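Local coordinates for protein predicted ATPase involved in replication control, Cdc46/Mcm family (Methanopyrus kandleri AV19, PDB 3F8T) that probably binds ATP and single-stranded DNA and acts as an MCM-family helicase in DNA replication, at residues Val233-Glu238 and Ala412-Glu417; Arg239-Leu244 and Glu322-Gly327; Glu253-Val258 and Ala341-Ile346; Ile374-Val379 and Leu487-Gln492. The protein carries 2 engineered substitutions. All blocks are in the same frame, centred on the assembly; numbering follows the deposited sequence.

Contact 1 of 4, residues Val233-Glu238 and Ala412-Glu417; sequences VGKNSE and APELTE. Engineered in segment 412-417: Ala-412 (natural residue Lys).
Lys-235 leaves its backbone with CG anti to the backbone N (chi1 -171°) and stays extended to its tip, while Glu-414 bends at chi2 (-71°) and swings its carboxylate back to meet it. The two side chains cross obliquely, and only their charged ends come together. NZ of Lys-235 lies 3.6 Å from OE2 of Glu-414, a long salt bridge. The same ammonium also faces a carboxylate of its own loop, since NZ of Lys-235 stands 3.6 Å from OE2 of Glu-238. Direct charge pairing is thus loose on both sides, and a water molecule tightens the join. It accepts a bond of 2.7 Å from NZ of Lys-235, and donates one of 2.9 Å to OE1 of Glu-238 and another of 2.9 Å to the backbone O of Pro-413. The lysine therefore reaches the second segment twice, once by charge and once through solvent. Glu-238 is steadied further by Lys-460 and Arg-464 of helix 449-465, so its carboxylate is shared among several cations, an environment that probably favours its ionised form. Backbone hydrogen bonds to Asp-469 and Val-471 hold the main chain of Glu-414 in the small parallel sheet of the lid; its carboxylate is placed by the side-chain bend. What results is a water-mediated, surface salt-bridge network of Lys-235, Glu-238 and Glu-414, joining a loop of the MCM P-loop domain to the AAA-lid domain.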
loop_
_atom_site.group_PDB
_atom_site.type_symbol
_atom_site.label_atom_id
_atom_site.label_comp_id
_atom_site.label_asym_id
_atom_site.label_seq_id
_atom_site.Cartn_x
_atom_site.Cartn_y
_atom_site.Cartn_z
ATOM N N VAL A 233 6.780 -1.837 4.448
ATOM C CA VAL A 233 5.903 -2.182 5.581
ATOM C C VAL A 233 5.424 -0.907 6.267
ATOM O O VAL A 233 6.016 0.151 6.077
ATOM C CB VAL A 233 6.581 -3.151 6.602
ATOM C CG1 VAL A 233 7.129 -4.425 5.924
ATOM C CG2 VAL A 233 7.673 -2.471 7.343
ATOM N N GLY A 234 4.358 -1.014 7.062
ATOM C CA GLY A 234 3.757 0.137 7.754
ATOM C C GLY A 234 4.653 0.788 8.796
ATOM O O GLY A 234 4.702 2.028 8.903
ATOM N N LYS A 235 5.365 -0.041 9.558
ATOM C CA LYS A 235 6.292 0.422 10.601
ATOM C C LYS A 235 7.298 1.437 10.039
ATOM O O LYS A 235 8.139 1.117 9.196
ATOM C CB LYS A 235 6.992 -0.775 11.265
ATOM C CG LYS A 235 7.828 -0.451 12.509
ATOM C CD LYS A 235 8.369 -1.738 13.161
ATOM C CE LYS A 235 9.575 -1.472 14.077
ATOM N NZ LYS A 235 10.385 -2.720 14.309
ATOM N N ASN A 236 7.187 2.663 10.536
ATOM C CA ASN A 236 7.810 3.847 9.951
ATOM C C ASN A 236 9.312 3.735 9.682
ATOM O O ASN A 236 9.795 4.076 8.595
ATOM C CB ASN A 236 7.477 5.067 10.838
ATOM C CG ASN A 236 8.523 6.168 10.760
ATOM O OD1 ASN A 236 8.829 6.690 9.684
ATOM N ND2 ASN A 236 9.067 6.538 11.916
ATOM N N SER A 237 10.032 3.226 10.670
ATOM C CA SER A 237 11.486 3.182 10.642
ATOM C C SER A 237 12.069 2.071 9.749
ATOM O O SER A 237 13.287 1.943 9.677
ATOM C CB SER A 237 11.989 3.002 12.077
ATOM O OG SER A 237 11.388 1.846 12.651
ATOM N N GLU A 238 11.210 1.295 9.073
ATOM C CA GLU A 238 11.612 0.080 8.317
ATOM C C GLU A 238 11.909 0.309 6.841
ATOM O O GLU A 238 12.678 -0.445 6.228
ATOM C CB GLU A 238 10.496 -0.969 8.345
ATOM C CG GLU A 238 10.060 -1.395 9.714
ATOM C CD GLU A 238 11.110 -2.212 10.378
ATOM O OE1 GLU A 238 11.222 -3.398 10.019
ATOM O OE2 GLU A 238 11.844 -1.657 11.230
ATOM N N ALA A 412 7.879 -7.556 11.009
ATOM C CA ALA A 412 8.741 -6.998 12.045
ATOM C C ALA A 412 9.855 -7.922 12.528
ATOM O O ALA A 412 9.868 -8.295 13.709
ATOM C CB ALA A 412 7.871 -6.514 13.232
ATOM N N PRO A 413 10.815 -8.283 11.638
ATOM C CA PRO A 413 11.907 -9.109 12.140
ATOM C C PRO A 413 12.791 -8.289 13.070
ATOM O O PRO A 413 12.840 -7.067 12.941
ATOM C CB PRO A 413 12.712 -9.485 10.892
ATOM C CG PRO A 413 12.025 -8.875 9.737
ATOM C CD PRO A 413 10.989 -7.917 10.219
ATOM N N GLU A 414 13.472 -8.972 13.991
ATOM C CA GLU A 414 14.290 -8.316 15.011
ATOM C C GLU A 414 15.682 -8.930 15.061
ATOM O O GLU A 414 15.860 -10.123 14.840
ATOM C CB GLU A 414 13.613 -8.406 16.403
ATOM C CG GLU A 414 12.208 -7.758 16.511
ATOM C CD GLU A 414 12.196 -6.225 16.453
ATOM O OE1 GLU A 414 13.274 -5.592 16.495
ATOM O OE2 GLU A 414 11.090 -5.643 16.374
ATOM N N LEU A 415 16.675 -8.090 15.345
ATOM C CA LEU A 415 18.039 -8.560 15.549
ATOM C C LEU A 415 18.134 -9.646 16.610
ATOM O O LEU A 415 17.607 -9.469 17.712
ATOM C CB LEU A 415 18.906 -7.396 16.027
ATOM C CG LEU A 415 19.070 -6.197 15.098
ATOM C CD1 LEU A 415 19.762 -5.031 15.862
ATOM C CD2 LEU A 415 19.863 -6.656 13.884
ATOM N N THR A 416 18.810 -10.746 16.276
ATOM C CA THR A 416 19.328 -11.660 17.289
ATOM C C THR A 416 20.500 -10.980 17.984
ATOM O O THR A 416 21.063 -9.992 17.485
ATOM C CB THR A 416 19.815 -13.019 16.728
ATOM O OG1 THR A 416 21.004 -12.842 15.943
ATOM C CG2 THR A 416 18.732 -13.715 15.911
ATOM N N GLU A 417 20.856 -11.520 19.147
ATOM C CA GLU A 417 21.972 -11.009 19.920
ATOM C C GLU A 417 23.235 -10.934 19.062
ATOM O O GLU A 417 23.881 -9.888 19.011
ATOM C CB GLU A 417 22.192 -11.883 21.165
ATOM C CG GLU A 417 22.667 -11.107 22.353
ATOM C CD GLU A 417 23.978 -10.431 22.083
ATOM O OE1 GLU A 417 24.903 -11.132 21.611
ATOM O OE2 GLU A 417 24.084 -9.208 22.319
HETATM O O HOH W 1 11.080 -4.739 12.596
#

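Contact 2 of 4, residues Arg239-Leu244 and Glu322-Gly327; sequences RLHVLL and EAMDKG
His-241 donates from NE2 to the backbone O of Met-324 over 3.0 Å, but the bond is bent: its N-H...O angle is 140°, and the acceptor sits 26° out of the ring plane. The bend goes with a second contact from the same residue, because CB of Met-324 rests over one ring face, 3.8 Å from the centroid of His-241, as a CH-pi contact. Met-324 then folds at chi3 (81°), bringing CE to 3.7 Å from CB of His-241. A leucine in place of His-241 would probably leave the carbonyl of Met-324 without this donor and the amide of Val-342, bound to ND1, without its acceptor. The hydrogen bond and the CH-pi contact hold the last turns of helix 314-326 beside the start of strand 242-245, within the parallel sheet whose 2-3-4-1-5 strand order is that of AAA+ ATPases. Alongside, Arg-239 lays NH2 3.6 Å from CA of Gly-327, where any side chain would collide. A water accepts from NE of Arg-239 at 2.7 Å and lies 2.7 Å from O of Ala-323, to which it can donate. Further out, Gly-234 and Val-233 offer their carbonyls to NH1 of Arg-239, and Asp-372 takes the backbone N-H of His-241.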
loop_
_atom_site.group_PDB
_atom_site.type_symbol
_atom_site.label_atom_id
_atom_site.label_comp_id
_atom_site.label_asym_id
_atom_site.label_seq_id
_atom_site.Cartn_x
_atom_site.Cartn_y
_atom_site.Cartn_z
ATOM N N ARG A 239 11.250 1.317 6.275
ATOM C CA ARG A 239 11.222 1.512 4.834
ATOM C C ARG A 239 12.546 2.085 4.330
ATOM O O ARG A 239 13.128 2.957 4.984
ATOM C CB ARG A 239 10.050 2.433 4.477
ATOM C CG ARG A 239 8.687 1.789 4.782
ATOM C CD ARG A 239 7.532 2.690 4.403
ATOM N NE ARG A 239 7.471 3.908 5.207
ATOM C CZ ARG A 239 6.946 3.978 6.428
ATOM N NH1 ARG A 239 6.431 2.894 7.027
ATOM N NH2 ARG A 239 6.938 5.138 7.054
ATOM N N LEU A 240 12.994 1.601 3.169
ATOM C CA LEU A 240 14.245 2.037 2.556
ATOM C C LEU A 240 13.996 2.989 1.410
ATOM O O LEU A 240 13.079 2.786 0.611
ATOM C CB LEU A 240 15.064 0.843 2.039
ATOM C CG LEU A 240 15.785 -0.024 3.080
ATOM C CD1 LEU A 240 15.928 -1.442 2.575
ATOM C CD2 LEU A 240 17.140 0.562 3.400
ATOM N N HIS A 241 14.839 4.015 1.318
ATOM C CA HIS A 241 14.755 5.002 0.241
ATOM C C HIS A 241 16.037 4.973 -0.563
ATOM O O HIS A 241 17.139 5.005 0.005
ATOM C CB HIS A 241 14.486 6.390 0.821
ATOM C CG HIS A 241 13.337 6.413 1.793
ATOM N ND1 HIS A 241 12.049 6.091 1.419
ATOM C CD2 HIS A 241 13.286 6.682 3.118
ATOM C CE1 HIS A 241 11.251 6.177 2.470
ATOM N NE2 HIS A 241 11.976 6.525 3.517
ATOM N N VAL A 242 15.890 4.875 -1.875
ATOM C CA VAL A 242 17.026 4.616 -2.775
ATOM C C VAL A 242 17.002 5.648 -3.896
ATOM O O VAL A 242 15.954 5.900 -4.492
ATOM C CB VAL A 242 16.999 3.157 -3.353
ATOM C CG1 VAL A 242 18.152 2.922 -4.327
ATOM C CG2 VAL A 242 17.088 2.099 -2.226
ATOM N N LEU A 243 18.159 6.251 -4.164
ATOM C CA LEU A 243 18.314 7.168 -5.287
ATOM C C LEU A 243 19.176 6.502 -6.357
ATOM O O LEU A 243 20.321 6.148 -6.085
ATOM C CB LEU A 243 18.995 8.460 -4.825
ATOM C CG LEU A 243 19.358 9.507 -5.902
ATOM C CD1 LEU A 243 18.131 9.921 -6.710
ATOM C CD2 LEU A 243 20.029 10.720 -5.245
ATOM N N LEU A 244 18.615 6.334 -7.549
ATOM C CA LEU A 244 19.367 5.890 -8.724
ATOM C C LEU A 244 19.985 7.087 -9.416
ATOM O O LEU A 244 19.280 8.039 -9.771
ATOM C CB LEU A 244 18.437 5.217 -9.716
ATOM C CG LEU A 244 17.704 3.924 -9.427
ATOM C CD1 LEU A 244 17.211 3.378 -10.756
ATOM C CD2 LEU A 244 18.612 2.914 -8.742
ATOM N N GLU A 322 9.218 14.615 4.385
ATOM C CA GLU A 322 8.192 14.234 5.354
ATOM C C GLU A 322 7.725 12.790 5.130
ATOM O O GLU A 322 7.632 12.015 6.094
ATOM C CB GLU A 322 7.002 15.196 5.333
ATOM C CG GLU A 322 6.021 14.938 6.497
ATOM C CD GLU A 322 4.729 15.709 6.389
ATOM O OE1 GLU A 322 4.736 16.814 5.812
ATOM O OE2 GLU A 322 3.704 15.206 6.905
ATOM N N ALA A 323 7.450 12.433 3.875
ATOM C CA ALA A 323 7.036 11.069 3.549
ATOM C C ALA A 323 8.130 10.067 3.911
ATOM O O ALA A 323 7.837 8.981 4.419
ATOM C CB ALA A 323 6.654 10.945 2.073
ATOM N N MET A 324 9.387 10.440 3.659
ATOM C CA MET A 324 10.521 9.549 3.893
ATOM C C MET A 324 10.824 9.358 5.367
ATOM O O MET A 324 11.067 8.223 5.804
ATOM C CB MET A 324 11.784 10.056 3.174
ATOM C CG MET A 324 11.668 10.023 1.657
ATOM S SD MET A 324 12.882 11.119 0.864
ATOM C CE MET A 324 14.296 10.053 0.947
ATOM N N ASP A 325 10.833 10.464 6.112
ATOM C CA ASP A 325 11.166 10.456 7.549
ATOM C C ASP A 325 10.010 10.007 8.437
ATOM O O ASP A 325 10.223 9.279 9.407
ATOM C CB ASP A 325 11.569 11.853 8.034
ATOM C CG ASP A 325 12.883 12.333 7.463
ATOM O OD1 ASP A 325 13.568 11.563 6.747
ATOM O OD2 ASP A 325 13.234 13.505 7.732
ATOM N N LYS A 326 8.801 10.478 8.127
ATOM C CA LYS A 326 7.655 10.320 9.029
ATOM C C LYS A 326 6.517 9.468 8.446
ATOM O O LYS A 326 5.601 9.065 9.175
ATOM C CB LYS A 326 7.133 11.699 9.473
ATOM C CG LYS A 326 8.174 12.591 10.172
ATOM C CD LYS A 326 7.701 14.038 10.247
ATOM C CE LYS A 326 8.754 14.970 10.857
ATOM N NZ LYS A 326 9.445 14.373 12.053
ATOM N N GLY A 327 6.572 9.171 7.145
ATOM C CA GLY A 327 5.522 8.369 6.497
ATOM C C GLY A 327 4.166 9.047 6.366
ATOM O O GLY A 327 3.115 8.373 6.304
HETATM O O HOH W 2 8.157 6.295 4.267
HETATM O O HOH W 3 9.001 6.589 7.042
#

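Contact 3 of 4, residues Glu253-Val258 and Ala341-Ile346; sequences EILHHV and AVLAAI
Helix 253-258 runs nearly antiparallel to strand 341-346, at 159° between their directions and with the short axes 9.4 Å apart, so that Leu-255 packs against Leu-343. Both leucines point toward the opposing segment, and their side chains meet at an angle rather than head on. The fork of Leu-255 settles between Leu-343 and Ala-345: CD1 lies 3.9 Å from CG of Leu-343, and both methyls touch CB of Ala-345, CD2 at 3.9 Å. CD2 of Leu-255 further touches the backbone O of Leu-343 at 3.9 Å, which brings the methyl right onto the surface of the sheet. Leu-343 meets it from the sheet side with CG anti to the backbone N (chi1 174°); CD2 of Leu-343 touches Leu-255 as well and reaches on to the next helical turn, 4.4 Å from CB of Val-258. The small side chain of Ala-345 gives Leu-255 its seat, a worked example of a large residue on a helix settling against alternate, inward-facing residues of a strand. An alanine in place of Leu-255 would probably open a gap over Leu-343 and Ala-345 and leave both without most of their cover from this helix. Helix 248-261 follows strand 242-245 directly, the position held by the helix after the P-loop in AAA+ folds. It lies on the parallel sheet beside helix 219-229, whose Leu-225 touches both Ile-254 and Leu-343, while Leu-244 and Asp-307 of the flanking strands border Leu-255 on the sheet.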
loop_
_atom_site.group_PDB
_atom_site.type_symbol
_atom_site.label_atom_id
_atom_site.label_comp_id
_atom_site.label_asym_id
_atom_site.label_seq_id
_atom_site.Cartn_x
_atom_site.Cartn_y
_atom_site.Cartn_z
ATOM N N GLU A 253 13.411 3.137 -17.229
ATOM C CA GLU A 253 13.038 1.747 -17.485
ATOM C C GLU A 253 13.036 0.961 -16.170
ATOM O O GLU A 253 12.135 0.176 -15.940
ATOM C CB GLU A 253 14.003 1.108 -18.488
ATOM C CG GLU A 253 13.605 -0.304 -18.931
ATOM C CD GLU A 253 13.949 -1.382 -17.919
ATOM O OE1 GLU A 253 14.874 -1.177 -17.100
ATOM O OE2 GLU A 253 13.290 -2.449 -17.940
ATOM N N ILE A 254 14.046 1.172 -15.334
ATOM C CA ILE A 254 14.132 0.482 -14.037
ATOM C C ILE A 254 12.911 0.833 -13.135
ATOM O O ILE A 254 12.195 -0.060 -12.671
ATOM C CB ILE A 254 15.484 0.725 -13.349
ATOM C CG1 ILE A 254 16.595 0.024 -14.155
ATOM C CG2 ILE A 254 15.490 0.149 -11.913
ATOM C CD1 ILE A 254 18.004 0.480 -13.833
ATOM N N LEU A 255 12.659 2.126 -12.940
ATOM C CA LEU A 255 11.521 2.565 -12.106
ATOM C C LEU A 255 10.199 1.984 -12.603
ATOM O O LEU A 255 9.406 1.462 -11.814
ATOM C CB LEU A 255 11.451 4.106 -12.065
ATOM C CG LEU A 255 12.232 4.847 -10.977
ATOM C CD1 LEU A 255 13.711 4.507 -10.986
ATOM C CD2 LEU A 255 12.037 6.372 -11.102
ATOM N N HIS A 256 9.963 2.069 -13.914
ATOM C CA HIS A 256 8.736 1.527 -14.508
ATOM C C HIS A 256 8.656 0.012 -14.341
ATOM O O HIS A 256 7.589 -0.532 -14.047
ATOM C CB HIS A 256 8.649 1.877 -15.995
ATOM C CG HIS A 256 8.181 3.275 -16.268
ATOM N ND1 HIS A 256 6.947 3.739 -15.865
ATOM C CD2 HIS A 256 8.764 4.294 -16.939
ATOM C CE1 HIS A 256 6.803 4.994 -16.250
ATOM N NE2 HIS A 256 7.888 5.352 -16.912
ATOM N N HIS A 257 9.794 -0.657 -14.548
ATOM C CA HIS A 257 9.887 -2.106 -14.386
ATOM C C HIS A 257 9.490 -2.554 -12.965
ATOM O O HIS A 257 8.606 -3.421 -12.785
ATOM C CB HIS A 257 11.295 -2.593 -14.743
ATOM C CG HIS A 257 11.473 -4.070 -14.578
ATOM N ND1 HIS A 257 10.524 -4.981 -14.995
ATOM C CD2 HIS A 257 12.478 -4.790 -14.033
ATOM C CE1 HIS A 257 10.942 -6.204 -14.714
ATOM N NE2 HIS A 257 12.126 -6.114 -14.133
ATOM N N VAL A 258 10.110 -1.931 -11.968
ATOM C CA VAL A 258 9.822 -2.253 -10.566
ATOM C C VAL A 258 8.330 -2.057 -10.258
ATOM O O VAL A 258 7.672 -2.951 -9.723
ATOM C CB VAL A 258 10.703 -1.428 -9.579
ATOM C CG1 VAL A 258 10.150 -1.564 -8.158
ATOM C CG2 VAL A 258 12.171 -1.878 -9.639
ATOM N N ALA A 341 8.075 3.655 0.166
ATOM C CA ALA A 341 9.522 3.542 0.017
ATOM C C ALA A 341 9.838 4.350 -1.240
ATOM O O ALA A 341 9.289 4.071 -2.305
ATOM C CB ALA A 341 9.917 2.060 -0.143
ATOM N N VAL A 342 10.687 5.363 -1.111
ATOM C CA VAL A 342 10.947 6.271 -2.221
ATOM C C VAL A 342 12.083 5.725 -3.102
ATOM O O VAL A 342 13.224 5.569 -2.644
ATOM C CB VAL A 342 11.268 7.688 -1.737
ATOM C CG1 VAL A 342 11.722 8.580 -2.915
ATOM C CG2 VAL A 342 10.034 8.299 -1.025
ATOM N N LEU A 343 11.727 5.434 -4.344
ATOM C CA LEU A 343 12.686 5.045 -5.383
ATOM C C LEU A 343 12.791 6.195 -6.366
ATOM O O LEU A 343 11.952 6.360 -7.235
ATOM C CB LEU A 343 12.251 3.767 -6.099
ATOM C CG LEU A 343 13.149 3.379 -7.310
ATOM C CD1 LEU A 343 14.609 3.213 -6.903
ATOM C CD2 LEU A 343 12.628 2.133 -7.917
ATOM N N ALA A 344 13.831 6.992 -6.202
ATOM C CA ALA A 344 14.012 8.191 -7.001
ATOM C C ALA A 344 15.091 7.951 -8.054
ATOM O O ALA A 344 15.899 7.030 -7.923
ATOM C CB ALA A 344 14.393 9.325 -6.126
ATOM N N ALA A 345 15.055 8.759 -9.113
ATOM C CA ALA A 345 16.092 8.749 -10.144
ATOM C C ALA A 345 16.535 10.171 -10.466
ATOM O O ALA A 345 15.711 11.094 -10.562
ATOM C CB ALA A 345 15.595 8.038 -11.375
ATOM N N ILE A 346 17.842 10.345 -10.643
ATOM C CA ILE A 346 18.398 11.653 -10.989
ATOM C C ILE A 346 19.428 11.500 -12.101
ATOM O O ILE A 346 20.187 10.522 -12.131
ATOM C CB ILE A 346 19.040 12.352 -9.766
ATOM C CG1 ILE A 346 19.340 13.818 -10.063
ATOM C CG2 ILE A 346 20.328 11.630 -9.301
ATOM C CD1 ILE A 346 19.476 14.688 -8.814
#

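Contact 4 of 4, residues Ile374-Val379 and Leu487-Gln492; sequences IAFLGV and LETAMQ
OG1 of Thr-489 is gripped by its own helix, bonded to the carbonyl O of Trp-485 and more weakly to that of Tyr-486, and it is this tethered hydroxyl that lies 3.6 Å from CD1 of Phe-376. Its place between the backbone N and the carbonyl carbon (chi1 63°) turns the hydroxyl back toward those helix carbonyls, so the aromatic ring meets a polar group that is already satisfied. The ring then runs on to the following residue: CE1 of Phe-376 comes within 3.5 Å of CA of Ala-490 and 3.6 Å of its CB, with OG1 of Thr-489 and CA of Ala-490 oblique to the ring. CG2 of Ile-374 lies over one face of Phe-376, 3.6 Å above the plane and toward the rim, and Pro-357 and Ile-361 add further cover. Phe-376, Thr-489 and Ala-490 are all buried, and the backbone of Ala-490 is pinned further by Ile-358. Phe-376 ends strand 373-376, one of the two outermost strands of the parallel AAA+ sheet, so the contact attaches that edge to the C-terminal end of lid helix 473-489. Beyond the ring the chain makes a type II beta turn, closed by N of Val-379 to O of Phe-376 at 3.2 Å, with Gly-378 supplying the positive phi. The turn brings Val-379 back to the helix end, where its CG1 lies across the exposed side-chain amide of Gln-492, 4.0 Å from NE2.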
loop_
_atom_site.group_PDB
_atom_site.type_symbol
_atom_site.label_atom_id
_atom_site.label_comp_id
_atom_site.label_asym_id
_atom_site.label_seq_id
_atom_site.Cartn_x
_atom_site.Cartn_y
_atom_site.Cartn_z
ATOM N N ILE A 374 22.563 5.507 -2.446
ATOM C CA ILE A 374 22.591 6.051 -3.788
ATOM C C ILE A 374 23.259 5.021 -4.680
ATOM O O ILE A 374 24.360 4.565 -4.385
ATOM C CB ILE A 374 23.326 7.412 -3.892
ATOM C CG1 ILE A 374 22.796 8.387 -2.828
ATOM C CG2 ILE A 374 23.197 7.947 -5.346
ATOM C CD1 ILE A 374 23.455 9.782 -2.826
ATOM N N ALA A 375 22.567 4.641 -5.741
ATOM C CA ALA A 375 23.065 3.655 -6.692
ATOM C C ALA A 375 23.583 4.375 -7.943
ATOM O O ALA A 375 22.798 4.845 -8.787
ATOM C CB ALA A 375 21.965 2.672 -7.034
ATOM N N PHE A 376 24.906 4.494 -8.026
ATOM C CA PHE A 376 25.570 5.144 -9.148
ATOM C C PHE A 376 25.725 4.131 -10.255
ATOM O O PHE A 376 26.555 3.225 -10.161
ATOM C CB PHE A 376 26.941 5.702 -8.737
ATOM C CG PHE A 376 26.878 6.721 -7.633
ATOM C CD1 PHE A 376 27.072 6.342 -6.303
ATOM C CD2 PHE A 376 26.622 8.055 -7.919
ATOM C CE1 PHE A 376 26.993 7.280 -5.282
ATOM C CE2 PHE A 376 26.548 8.988 -6.914
ATOM C CZ PHE A 376 26.733 8.605 -5.589
ATOM N N LEU A 377 24.899 4.258 -11.290
ATOM C CA LEU A 377 24.930 3.310 -12.401
ATOM C C LEU A 377 26.195 3.536 -13.235
ATOM O O LEU A 377 26.690 4.660 -13.317
ATOM C CB LEU A 377 23.673 3.449 -13.271
ATOM C CG LEU A 377 22.289 3.516 -12.612
ATOM C CD1 LEU A 377 21.211 3.370 -13.669
ATOM C CD2 LEU A 377 22.125 2.449 -11.544
ATOM N N GLY A 378 26.722 2.473 -13.838
ATOM C CA GLY A 378 27.992 2.566 -14.577
ATOM C C GLY A 378 29.192 2.597 -13.641
ATOM O O GLY A 378 30.348 2.512 -14.086
ATOM N N VAL A 379 28.901 2.720 -12.344
ATOM C CA VAL A 379 29.870 2.623 -11.237
ATOM C C VAL A 379 30.708 3.885 -11.078
ATOM O O VAL A 379 30.379 4.756 -10.255
ATOM C CB VAL A 379 30.746 1.326 -11.306
ATOM C CG1 VAL A 379 31.976 1.430 -10.406
ATOM C CG2 VAL A 379 29.915 0.100 -10.931
ATOM N N LEU A 487 28.910 3.983 -0.103
ATOM C CA LEU A 487 29.831 4.966 0.476
ATOM C C LEU A 487 31.140 5.076 -0.318
ATOM O O LEU A 487 31.674 6.183 -0.515
ATOM C CB LEU A 487 30.123 4.633 1.934
ATOM C CG LEU A 487 28.967 4.752 2.936
ATOM C CD1 LEU A 487 29.443 4.277 4.297
ATOM C CD2 LEU A 487 28.395 6.174 3.026
ATOM N N GLU A 488 31.630 3.933 -0.778
ATOM C CA GLU A 488 32.891 3.862 -1.500
ATOM C C GLU A 488 32.770 4.362 -2.926
ATOM O O GLU A 488 33.577 5.189 -3.357
ATOM C CB GLU A 488 33.494 2.453 -1.418
ATOM C CG GLU A 488 34.102 2.185 -0.031
ATOM C CD GLU A 488 34.274 0.699 0.314
ATOM O OE1 GLU A 488 34.405 -0.134 -0.609
ATOM O OE2 GLU A 488 34.300 0.375 1.529
ATOM N N THR A 489 31.747 3.901 -3.640
ATOM C CA THR A 489 31.512 4.326 -5.019
ATOM C C THR A 489 31.179 5.813 -5.140
ATOM O O THR A 489 31.524 6.448 -6.144
ATOM C CB THR A 489 30.427 3.493 -5.710
ATOM O OG1 THR A 489 29.169 3.671 -5.032
ATOM C CG2 THR A 489 30.803 2.020 -5.693
ATOM N N ALA A 490 30.533 6.367 -4.111
ATOM C CA ALA A 490 30.200 7.798 -4.062
ATOM C C ALA A 490 31.424 8.707 -4.214
ATOM O O ALA A 490 31.320 9.824 -4.746
ATOM C CB ALA A 490 29.480 8.127 -2.773
ATOM N N MET A 491 32.567 8.219 -3.734
ATOM C CA MET A 491 33.797 8.997 -3.647
ATOM C C MET A 491 34.905 8.512 -4.589
ATOM O O MET A 491 35.973 9.115 -4.638
ATOM C CB MET A 491 34.330 8.985 -2.208
ATOM C CG MET A 491 33.419 9.628 -1.180
ATOM S SD MET A 491 33.098 11.376 -1.508
ATOM C CE MET A 491 34.411 12.186 -0.604
ATOM N N GLN A 492 34.664 7.435 -5.333
ATOM C CA GLN A 492 35.715 6.869 -6.189
ATOM C C GLN A 492 35.927 7.637 -7.501
ATOM O O GLN A 492 34.981 8.146 -8.107
ATOM C CB GLN A 492 35.482 5.381 -6.445
ATOM C CG GLN A 492 34.461 5.067 -7.516
ATOM C CD GLN A 492 34.718 3.723 -8.157
ATOM O OE1 GLN A 492 34.540 2.676 -7.527
ATOM N NE2 GLN A 492 35.151 3.740 -9.416
#

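Following the chain from the N terminus, residues 233-238 open contact 1, the longest loop, which encloses contacts 2 and 3. Inside it, contact 2 closes at 322-327 and contact 3 at 341-346; these two cross, since 253-258 begins before contact 2 has closed. Both serve one parallel sheet, in which strands 242-245 and 341-346 are neighbours. Contact 4 opens at 374-379, on the strand at the other flank of 242-245, after contacts 2 and 3 are complete. Contact 1 closes at 412-417 before contact 4 does at 487-492, so those two cross as well, binding P-loop core and lid at separate places.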